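Local atomic coordinates of racemase, putative (Roseobacter denitrificans, PDB entry 3TCS), a protein that binds magnesium and D-alanine in the barrel domain of an enolase-superfamily fold and may act as a hydro-lyase or racemase of the mandelate racemase family. Residues B[148-153]-B[190-195]; B[165-170]-B[201-206]. All blocks are in the same frame, centred on the assembly; numbering follows the deposited sequence.

Both contacts belong to the same part of the barrel and are built from elements that alternate along the chain: helix 147-161, strand 165-169, helix 184-196, strand 201-205. Both are buried. Interaction 1 joins the two helices in the outer layer, where its rim reaches solvent at Arg194, while interaction 2 joins the two strands in the wall inside it. Their centres lie about 11 Å apart and they touch through Val168. The helix pair buries 192 Å² without a hydrogen bond between its segments; charged pairs flank its apolar centre, Glu150 with Arg153 on the barrel side and Glu195 with Arg194 toward solvent. The strand pair buries 622 Å², is stitched by five backbone bonds, and carries charged groups inward to the magnesium and D-alanine.

Interaction 1: residues B[148-153]-B[190-195]; sequences RDEAER and PTMRRE
Ala151 is the centre of this contact: its methyl sits against Glu195, CB to CB 3.7 Å, and against the methyl of Thr191, CB to CG2 3.8 Å. The sulfur of Met192 also reaches it, SD 3.9 Å from Ala151 CA. Met192 starts out along the flank of its helix, but bends at chi2 (-57°) and again at chi3, which brings the thioether across to Ala151 and the CG of Glu150. Thr191 offers only its methyl to Ala151, since OG1 is turned back to the carbonyl of Glu187 in its own helix.

The polar groups are held around this apolar centre. Arg153 grips Glu150 side-on, NE and NH2 both reaching OE2, with NE to OE2 at 2.8 Å in the guanidinium plane; Glu150 OE1 bonds Ser140 OG. Toward solvent, Arg194 NE meets Glu195 OE2 at 2.9 Å, on the anti lone pair of the carboxylate.

With a small alanine at the closest point, the helix axes come to 9.4 Å and cross at 31° while running in the same general direction. Beneath them Glu150 and Met192 lie on Val168, the packing of neighbouring outer helices on the strand wall of a TIM barrel.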
ATOM      1  N   ARG B 148       4.492  27.788 -24.402  1.00 14.54           N
ATOM      2  CA  ARG B 148       5.218  28.129 -25.621  1.00 14.48           C
ATOM      3  C   ARG B 148       6.394  27.197 -25.870  1.00 14.10           C
ATOM      4  O   ARG B 148       6.561  26.691 -26.977  1.00 11.38           O
ATOM      5  CB  ARG B 148       5.713  29.578 -25.559  1.00 17.42           C
ATOM      6  CG  ARG B 148       6.325  30.081 -26.864  1.00 21.20           C
ATOM      7  CD  ARG B 148       6.696  31.561 -26.774  1.00 26.13           C
ATOM      8  NE  ARG B 148       7.123  32.103 -28.064  1.00 29.96           N
ATOM      9  CZ  ARG B 148       6.299  32.416 -29.063  1.00 33.60           C
ATOM     10  NH1 ARG B 148       4.988  32.252 -28.932  1.00 34.54           N
ATOM     11  NH2 ARG B 148       6.787  32.888 -30.203  1.00 34.90           N
ATOM     12  N   ASP B 149       7.214  26.972 -24.847  1.00 13.47           N
ATOM     13  CA  ASP B 149       8.360  26.086 -25.000  1.00 12.89           C
ATOM     14  C   ASP B 149       7.933  24.635 -25.149  1.00 12.39           C
ATOM     15  O   ASP B 149       8.595  23.855 -25.832  1.00 11.97           O
ATOM     16  CB  ASP B 149       9.317  26.232 -23.815  1.00 14.77           C
ATOM     17  CG  ASP B 149      10.072  27.546 -23.842  1.00 17.68           C
ATOM     18  OD1 ASP B 149      10.128  28.158 -24.928  1.00 18.13           O
ATOM     19  OD2 ASP B 149      10.612  27.960 -22.793  1.00 18.07           O
ATOM     20  N   GLU B 150       6.826  24.277 -24.508  1.00 12.20           N
ATOM     21  CA  GLU B 150       6.307  22.914 -24.588  1.00 12.71           C
ATOM     22  C   GLU B 150       5.875  22.619 -26.023  1.00 13.40           C
ATOM     23  O   GLU B 150       6.240  21.594 -26.597  1.00 13.17           O
ATOM     24  CB  GLU B 150       5.106  22.743 -23.649  1.00 14.11           C
ATOM     25  CG  GLU B 150       4.469  21.355 -23.707  1.00 14.87           C
ATOM     26  CD  GLU B 150       5.209  20.320 -22.874  1.00 16.36           C
ATOM     27  OE1 GLU B 150       4.737  20.004 -21.761  1.00 17.49           O
ATOM     28  OE2 GLU B 150       6.262  19.820 -23.324  1.00 18.12           O
ATOM     29  N   ALA B 151       5.090  23.523 -26.600  1.00 12.91           N
ATOM     30  CA  ALA B 151       4.623  23.347 -27.969  1.00 14.02           C
ATOM     31  C   ALA B 151       5.804  23.293 -28.928  1.00 13.65           C
ATOM     32  O   ALA B 151       5.822  22.492 -29.857  1.00 13.66           O
ATOM     33  CB  ALA B 151       3.686  24.495 -28.355  1.00 14.67           C
ATOM     34  N   GLU B 152       6.795  24.143 -28.691  1.00 14.44           N
ATOM     35  CA  GLU B 152       7.969  24.207 -29.550  1.00 15.23           C
ATOM     36  C   GLU B 152       8.739  22.891 -29.585  1.00 14.46           C
ATOM     37  O   GLU B 152       9.055  22.381 -30.660  1.00 13.66           O
ATOM     38  CB  GLU B 152       8.884  25.352 -29.093  1.00 18.68           C
ATOM     39  CG  GLU B 152      10.131  25.551 -29.945  1.00 27.13           C
ATOM     40  CD  GLU B 152      10.871  26.845 -29.617  1.00 31.87           C
ATOM     41  OE1 GLU B 152      11.162  27.089 -28.424  1.00 34.40           O
ATOM     42  OE2 GLU B 152      11.164  27.617 -30.557  1.00 34.29           O
ATOM     43  N   ARG B 153       9.034  22.323 -28.421  1.00 13.43           N
ATOM     44  CA  ARG B 153       9.779  21.071 -28.409  1.00 11.99           C
ATOM     45  C   ARG B 153       8.957  19.901 -28.952  1.00 11.78           C
ATOM     46  O   ARG B 153       9.499  19.001 -29.590  1.00  9.94           O
ATOM     47  CB  ARG B 153      10.301  20.750 -26.999  1.00 13.84           C
ATOM     48  CG  ARG B 153       9.249  20.390 -25.959  1.00 14.91           C
ATOM     49  CD  ARG B 153       9.924  19.777 -24.724  1.00 14.31           C
ATOM     50  NE  ARG B 153       8.963  19.356 -23.709  1.00 14.27           N
ATOM     51  CZ  ARG B 153       9.281  18.677 -22.608  1.00 14.08           C
ATOM     52  NH1 ARG B 153      10.541  18.333 -22.370  1.00 11.43           N
ATOM     53  NH2 ARG B 153       8.334  18.343 -21.741  1.00 12.17           N
ATOM     54  N   PRO B 190      -5.205  25.773 -25.932  1.00 10.60           N
ATOM     55  CA  PRO B 190      -5.252  26.282 -27.305  1.00 10.89           C
ATOM     56  C   PRO B 190      -3.869  26.312 -27.959  1.00 11.04           C
ATOM     57  O   PRO B 190      -3.752  26.114 -29.164  1.00 11.43           O
ATOM     58  CB  PRO B 190      -5.846  27.686 -27.143  1.00 12.10           C
ATOM     59  CG  PRO B 190      -5.453  28.076 -25.746  1.00 11.03           C
ATOM     60  CD  PRO B 190      -5.675  26.792 -24.977  1.00 12.28           C
ATOM     61  N   THR B 191      -2.828  26.550 -27.164  1.00 10.42           N
ATOM     62  CA  THR B 191      -1.467  26.599 -27.699  1.00 11.20           C
ATOM     63  C   THR B 191      -1.064  25.289 -28.368  1.00 10.73           C
ATOM     64  O   THR B 191      -0.461  25.294 -29.441  1.00  9.37           O
ATOM     65  CB  THR B 191      -0.428  26.937 -26.595  1.00 12.21           C
ATOM     66  OG1 THR B 191      -0.636  28.278 -26.137  1.00 13.99           O
ATOM     67  CG2 THR B 191       0.993  26.821 -27.137  1.00 14.65           C
ATOM     68  N   MET B 192      -1.382  24.163 -27.741  1.00 11.20           N
ATOM     69  CA  MET B 192      -1.034  22.873 -28.334  1.00 10.19           C
ATOM     70  C   MET B 192      -1.786  22.637 -29.646  1.00  9.91           C
ATOM     71  O   MET B 192      -1.203  22.189 -30.635  1.00 10.95           O
ATOM     72  CB  MET B 192      -1.324  21.738 -27.350  1.00 10.97           C
ATOM     73  CG  MET B 192      -0.325  21.657 -26.200  1.00 12.31           C
ATOM     74  SD  MET B 192       1.373  21.469 -26.799  1.00 16.58           S
ATOM     75  CE  MET B 192       1.243  19.834 -27.529  1.00 18.51           C
ATOM     76  N   ARG B 193      -3.077  22.945 -29.669  1.00 10.24           N
ATOM     77  CA  ARG B 193      -3.842  22.747 -30.894  1.00 10.11           C
ATOM     78  C   ARG B 193      -3.344  23.664 -32.009  1.00  9.99           C
ATOM     79  O   ARG B 193      -3.211  23.248 -33.164  1.00  8.94           O
ATOM     80  CB  ARG B 193      -5.333  22.992 -30.656  1.00  9.14           C
ATOM     81  CG  ARG B 193      -6.157  22.876 -31.936  1.00 11.62           C
ATOM     82  CD  ARG B 193      -5.919  21.529 -32.616  1.00 11.30           C
ATOM     83  NE  ARG B 193      -6.561  20.451 -31.875  1.00 12.46           N
ATOM     84  CZ  ARG B 193      -6.300  19.158 -32.030  1.00 14.05           C
ATOM     85  NH1 ARG B 193      -5.389  18.745 -32.906  1.00 11.12           N
ATOM     86  NH2 ARG B 193      -6.966  18.270 -31.302  1.00 14.74           N
ATOM     87  N   ARG B 194      -3.065  24.916 -31.664  1.00  9.84           N
ATOM     88  CA  ARG B 194      -2.578  25.874 -32.649  1.00  8.57           C
ATOM     89  C   ARG B 194      -1.234  25.461 -33.225  1.00 10.04           C
ATOM     90  O   ARG B 194      -1.054  25.413 -34.440  1.00  7.93           O
ATOM     91  CB  ARG B 194      -2.424  27.264 -32.024  1.00  8.78           C
ATOM     92  CG  ARG B 194      -1.811  28.280 -32.974  1.00 11.99           C
ATOM     93  CD  ARG B 194      -1.568  29.634 -32.318  1.00 12.03           C
ATOM     94  NE  ARG B 194      -0.598  29.579 -31.227  1.00 13.17           N
ATOM     95  CZ  ARG B 194      -0.902  29.766 -29.946  1.00 14.00           C
ATOM     96  NH1 ARG B 194      -2.152  30.016 -29.589  1.00 16.13           N
ATOM     97  NH2 ARG B 194       0.047  29.720 -29.019  1.00 15.63           N
ATOM     98  N   GLU B 195      -0.293  25.157 -32.339  1.00  9.44           N
ATOM     99  CA  GLU B 195       1.057  24.804 -32.752  1.00 11.04           C
ATOM    100  C   GLU B 195       1.261  23.420 -33.352  1.00 11.29           C
ATOM    101  O   GLU B 195       2.052  23.273 -34.281  1.00 11.75           O
ATOM    102  CB  GLU B 195       2.020  24.999 -31.579  1.00 11.05           C
ATOM    103  CG  GLU B 195       2.118  26.439 -31.080  1.00 12.82           C
ATOM    104  CD  GLU B 195       2.521  27.412 -32.174  1.00 18.91           C
ATOM    105  OE1 GLU B 195       3.459  27.097 -32.939  1.00 17.42           O
ATOM    106  OE2 GLU B 195       1.905  28.495 -32.265  1.00 19.23           O
TER

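Interaction 2: residues B[165-170]-B[201-206]; sequences AFKVRA and DLLIDA. With MG (magnesium ion), chain J; DAL (D-alanine), chain L.
Ala165 and Asp201 open the register of two parallel strands, neighbours in the TIM barrel wall and joined through helix 184-196 in a beta-alpha-beta crossover. Five backbone hydrogen bonds alternate between them: Phe166 N to Asp201 O, Leu203 N to Phe166 O, Val168 N to Leu203 O, Asp205 N to Val168 O and Ala170 N to Asp205 O. The shortest, Leu203 N to Phe166 O, is 2.7 Å.

Apolar contacts fill the helix-facing side. Val168 CG2 lies 3.8 Å from Ile204 CG1, and the end of Ile204, CD1, reaches Ala170 CB at 3.6 Å. Behind this row, Val168 packs on Ile188, and Phe166 on Leu154. On the inward side the aliphatic part of Lys167 crosses Leu203 at about a right angle, CG to CB 3.7 Å.

The charged ends of that inward face form part of the D-alanine pocket. Lys167, extended until it bends at chi3 (80°), brings NZ within 2.8 Å of the ligand N; the same NZ pairs with Glu231 and Glu333 and bonds Tyr137 OH. Arg169 lies alongside Asp205, their flat groups 23° apart, and turns the edge of its guanidinium to the ligand CA. Its NE is held by Ser140 O, which helps fix the group there.

The magnesium ion is bound by Asp205, Glu231 and Glu257, and the ligand chelates it through N and O. The strand puts Asp205 on the face of Lys167 and Arg169; within that face chi1 (-164°) sets its carboxylate beside the Arg169 guanidinium. OD1 accepts from Asn207 N and probably from a magnesium-bound water, and OD2 binds the magnesium ion at 2.1 Å.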
ATOM      1  N   ALA B 165       0.545  12.036 -31.848  1.00  7.12           N
ATOM      2  CA  ALA B 165      -0.231  12.100 -30.611  1.00  7.91           C
ATOM      3  C   ALA B 165       0.702  12.698 -29.562  1.00  7.21           C
ATOM      4  O   ALA B 165       1.892  12.379 -29.531  1.00  8.04           O
ATOM      5  CB  ALA B 165      -0.702  10.701 -30.191  1.00  6.86           C
ATOM      6  N   PHE B 166       0.164  13.574 -28.714  1.00  7.08           N
ATOM      7  CA  PHE B 166       0.963  14.260 -27.704  1.00  7.08           C
ATOM      8  C   PHE B 166       0.195  14.483 -26.408  1.00  8.39           C
ATOM      9  O   PHE B 166      -0.985  14.823 -26.439  1.00  8.31           O
ATOM     10  CB  PHE B 166       1.389  15.632 -28.244  1.00  9.36           C
ATOM     11  CG  PHE B 166       2.081  15.570 -29.568  1.00  8.43           C
ATOM     12  CD1 PHE B 166       3.467  15.551 -29.638  1.00  8.30           C
ATOM     13  CD2 PHE B 166       1.344  15.446 -30.745  1.00  9.67           C
ATOM     14  CE1 PHE B 166       4.116  15.398 -30.866  1.00 10.11           C
ATOM     15  CE2 PHE B 166       1.981  15.291 -31.976  1.00 10.76           C
ATOM     16  CZ  PHE B 166       3.371  15.266 -32.034  1.00 10.37           C
ATOM     17  N   LYS B 167       0.869  14.307 -25.276  1.00  8.42           N
ATOM     18  CA  LYS B 167       0.240  14.539 -23.980  1.00  8.14           C
ATOM     19  C   LYS B 167       1.021  15.578 -23.173  1.00  9.52           C
ATOM     20  O   LYS B 167       2.246  15.511 -23.070  1.00  9.50           O
ATOM     21  CB  LYS B 167       0.133  13.239 -23.169  1.00  9.82           C
ATOM     22  CG  LYS B 167      -0.704  13.414 -21.888  1.00  8.93           C
ATOM     23  CD  LYS B 167      -1.078  12.084 -21.227  1.00  7.74           C
ATOM     24  CE  LYS B 167       0.059  11.499 -20.395  1.00  9.49           C
ATOM     25  NZ  LYS B 167      -0.339  10.175 -19.803  1.00  7.94           N
ATOM     26  N   VAL B 168       0.303  16.544 -22.609  1.00  8.92           N
ATOM     27  CA  VAL B 168       0.921  17.584 -21.800  1.00  9.80           C
ATOM     28  C   VAL B 168       0.254  17.580 -20.428  1.00  9.83           C
ATOM     29  O   VAL B 168      -0.616  16.748 -20.166  1.00 10.08           O
ATOM     30  CB  VAL B 168       0.782  18.982 -22.462  1.00 10.06           C
ATOM     31  CG1 VAL B 168       1.500  18.988 -23.802  1.00  9.40           C
ATOM     32  CG2 VAL B 168      -0.687  19.345 -22.635  1.00  9.24           C
ATOM     33  N   ARG B 169       0.649  18.509 -19.563  1.00 10.00           N
ATOM     34  CA  ARG B 169       0.111  18.563 -18.204  1.00 10.48           C
ATOM     35  C   ARG B 169      -0.807  19.742 -17.919  1.00 10.91           C
ATOM     36  O   ARG B 169      -0.589  20.849 -18.415  1.00 11.05           O
ATOM     37  CB  ARG B 169       1.264  18.603 -17.194  1.00 10.30           C
ATOM     38  CG  ARG B 169       2.305  17.509 -17.388  1.00 11.46           C
ATOM     39  CD  ARG B 169       1.781  16.151 -16.946  1.00  9.61           C
ATOM     40  NE  ARG B 169       2.407  15.064 -17.697  1.00 10.40           N
ATOM     41  CZ  ARG B 169       2.231  13.772 -17.434  1.00 11.15           C
ATOM     42  NH1 ARG B 169       1.457  13.394 -16.428  1.00  9.69           N
ATOM     43  NH2 ARG B 169       2.808  12.859 -18.198  1.00  9.76           N
ATOM     44  N   ALA B 170      -1.817  19.488 -17.091  1.00  8.35           N
ATOM     45  CA  ALA B 170      -2.781  20.499 -16.675  1.00 11.34           C
ATOM     46  C   ALA B 170      -2.671  20.633 -15.159  1.00 11.77           C
ATOM     47  O   ALA B 170      -2.237  19.700 -14.482  1.00 12.00           O
ATOM     48  CB  ALA B 170      -4.205  20.071 -17.058  1.00 10.69           C
ATOM     49  N   ASP B 201      -3.406  13.913 -32.404  1.00 10.93           N
ATOM     50  CA  ASP B 201      -4.231  13.706 -31.224  1.00 11.40           C
ATOM     51  C   ASP B 201      -3.591  14.444 -30.064  1.00 10.19           C
ATOM     52  O   ASP B 201      -2.372  14.428 -29.908  1.00 10.20           O
ATOM     53  CB  ASP B 201      -4.332  12.221 -30.876  1.00 14.35           C
ATOM     54  CG  ASP B 201      -5.173  11.447 -31.865  1.00 19.61           C
ATOM     55  OD1 ASP B 201      -6.296  11.901 -32.174  1.00 22.09           O
ATOM     56  OD2 ASP B 201      -4.717  10.378 -32.321  1.00 23.04           O
ATOM     57  N   LEU B 202      -4.412  15.091 -29.251  1.00  8.67           N
ATOM     58  CA  LEU B 202      -3.898  15.819 -28.108  1.00  7.92           C
ATOM     59  C   LEU B 202      -4.506  15.257 -26.839  1.00  8.57           C
ATOM     60  O   LEU B 202      -5.727  15.104 -26.733  1.00  8.31           O
ATOM     61  CB  LEU B 202      -4.212  17.311 -28.239  1.00  7.96           C
ATOM     62  CG  LEU B 202      -3.575  17.981 -29.458  1.00  7.93           C
ATOM     63  CD1 LEU B 202      -3.979  19.451 -29.512  1.00  8.28           C
ATOM     64  CD2 LEU B 202      -2.053  17.844 -29.371  1.00  9.14           C
ATOM     65  N   LEU B 203      -3.635  14.940 -25.887  1.00  7.97           N
ATOM     66  CA  LEU B 203      -4.026  14.375 -24.605  1.00  7.34           C
ATOM     67  C   LEU B 203      -3.547  15.305 -23.498  1.00  6.79           C
ATOM     68  O   LEU B 203      -2.630  16.100 -23.701  1.00  6.39           O
ATOM     69  CB  LEU B 203      -3.356  13.015 -24.401  1.00  6.94           C
ATOM     70  CG  LEU B 203      -3.582  11.881 -25.403  1.00 10.35           C
ATOM     71  CD1 LEU B 203      -2.934  12.207 -26.753  1.00 12.23           C
ATOM     72  CD2 LEU B 203      -2.985  10.607 -24.826  1.00  9.81           C
ATOM     73  N   ILE B 204      -4.157  15.210 -22.327  1.00  6.71           N
ATOM     74  CA  ILE B 204      -3.711  16.034 -21.216  1.00  8.52           C
ATOM     75  C   ILE B 204      -3.855  15.215 -19.933  1.00  9.11           C
ATOM     76  O   ILE B 204      -4.685  14.309 -19.859  1.00  9.65           O
ATOM     77  CB  ILE B 204      -4.503  17.365 -21.144  1.00  7.90           C
ATOM     78  CG1 ILE B 204      -3.672  18.414 -20.400  1.00  8.53           C
ATOM     79  CG2 ILE B 204      -5.845  17.148 -20.461  1.00  9.70           C
ATOM     80  CD1 ILE B 204      -4.129  19.849 -20.635  1.00  7.57           C
ATOM     81  N   ASP B 205      -3.025  15.517 -18.938  1.00  7.53           N
ATOM     82  CA  ASP B 205      -3.033  14.781 -17.674  1.00  6.58           C
ATOM     83  C   ASP B 205      -3.024  15.797 -16.538  1.00  8.09           C
ATOM     84  O   ASP B 205      -2.136  16.645 -16.478  1.00  8.13           O
ATOM     85  CB  ASP B 205      -1.774  13.906 -17.592  1.00  8.44           C
ATOM     86  CG  ASP B 205      -1.871  12.822 -16.533  1.00  9.13           C
ATOM     87  OD1 ASP B 205      -2.540  13.040 -15.501  1.00  8.59           O
ATOM     88  OD2 ASP B 205      -1.255  11.752 -16.740  1.00  9.17           O
ATOM     89  N   ALA B 206      -4.000  15.718 -15.638  1.00  8.06           N
ATOM     90  CA  ALA B 206      -4.081  16.669 -14.527  1.00  8.58           C
ATOM     91  C   ALA B 206      -3.503  16.143 -13.216  1.00  8.78           C
ATOM     92  O   ALA B 206      -3.478  16.850 -12.208  1.00 10.13           O
ATOM     93  CB  ALA B 206      -5.532  17.094 -14.318  1.00  9.92           C
TER
HETATM   94 MG    MG J 368      -1.003   9.919 -15.809  1.00 10.98          MG
HETATM   95  N   DAL L 370       0.683   9.275 -17.342  1.00 11.02           N
HETATM   96  CA  DAL L 370       1.633  10.292 -16.857  1.00 13.70           C
HETATM   97  CB  DAL L 370       3.056   9.927 -17.256  1.00  9.29           C
HETATM   98  C   DAL L 370       1.553  10.388 -15.371  1.00 13.37           C
HETATM   99  O   DAL L 370       0.528  10.683 -14.846  1.00 20.29           O
HETATM  100  O   HOH W   1      -2.104  10.734 -14.217  1.00 10.81           O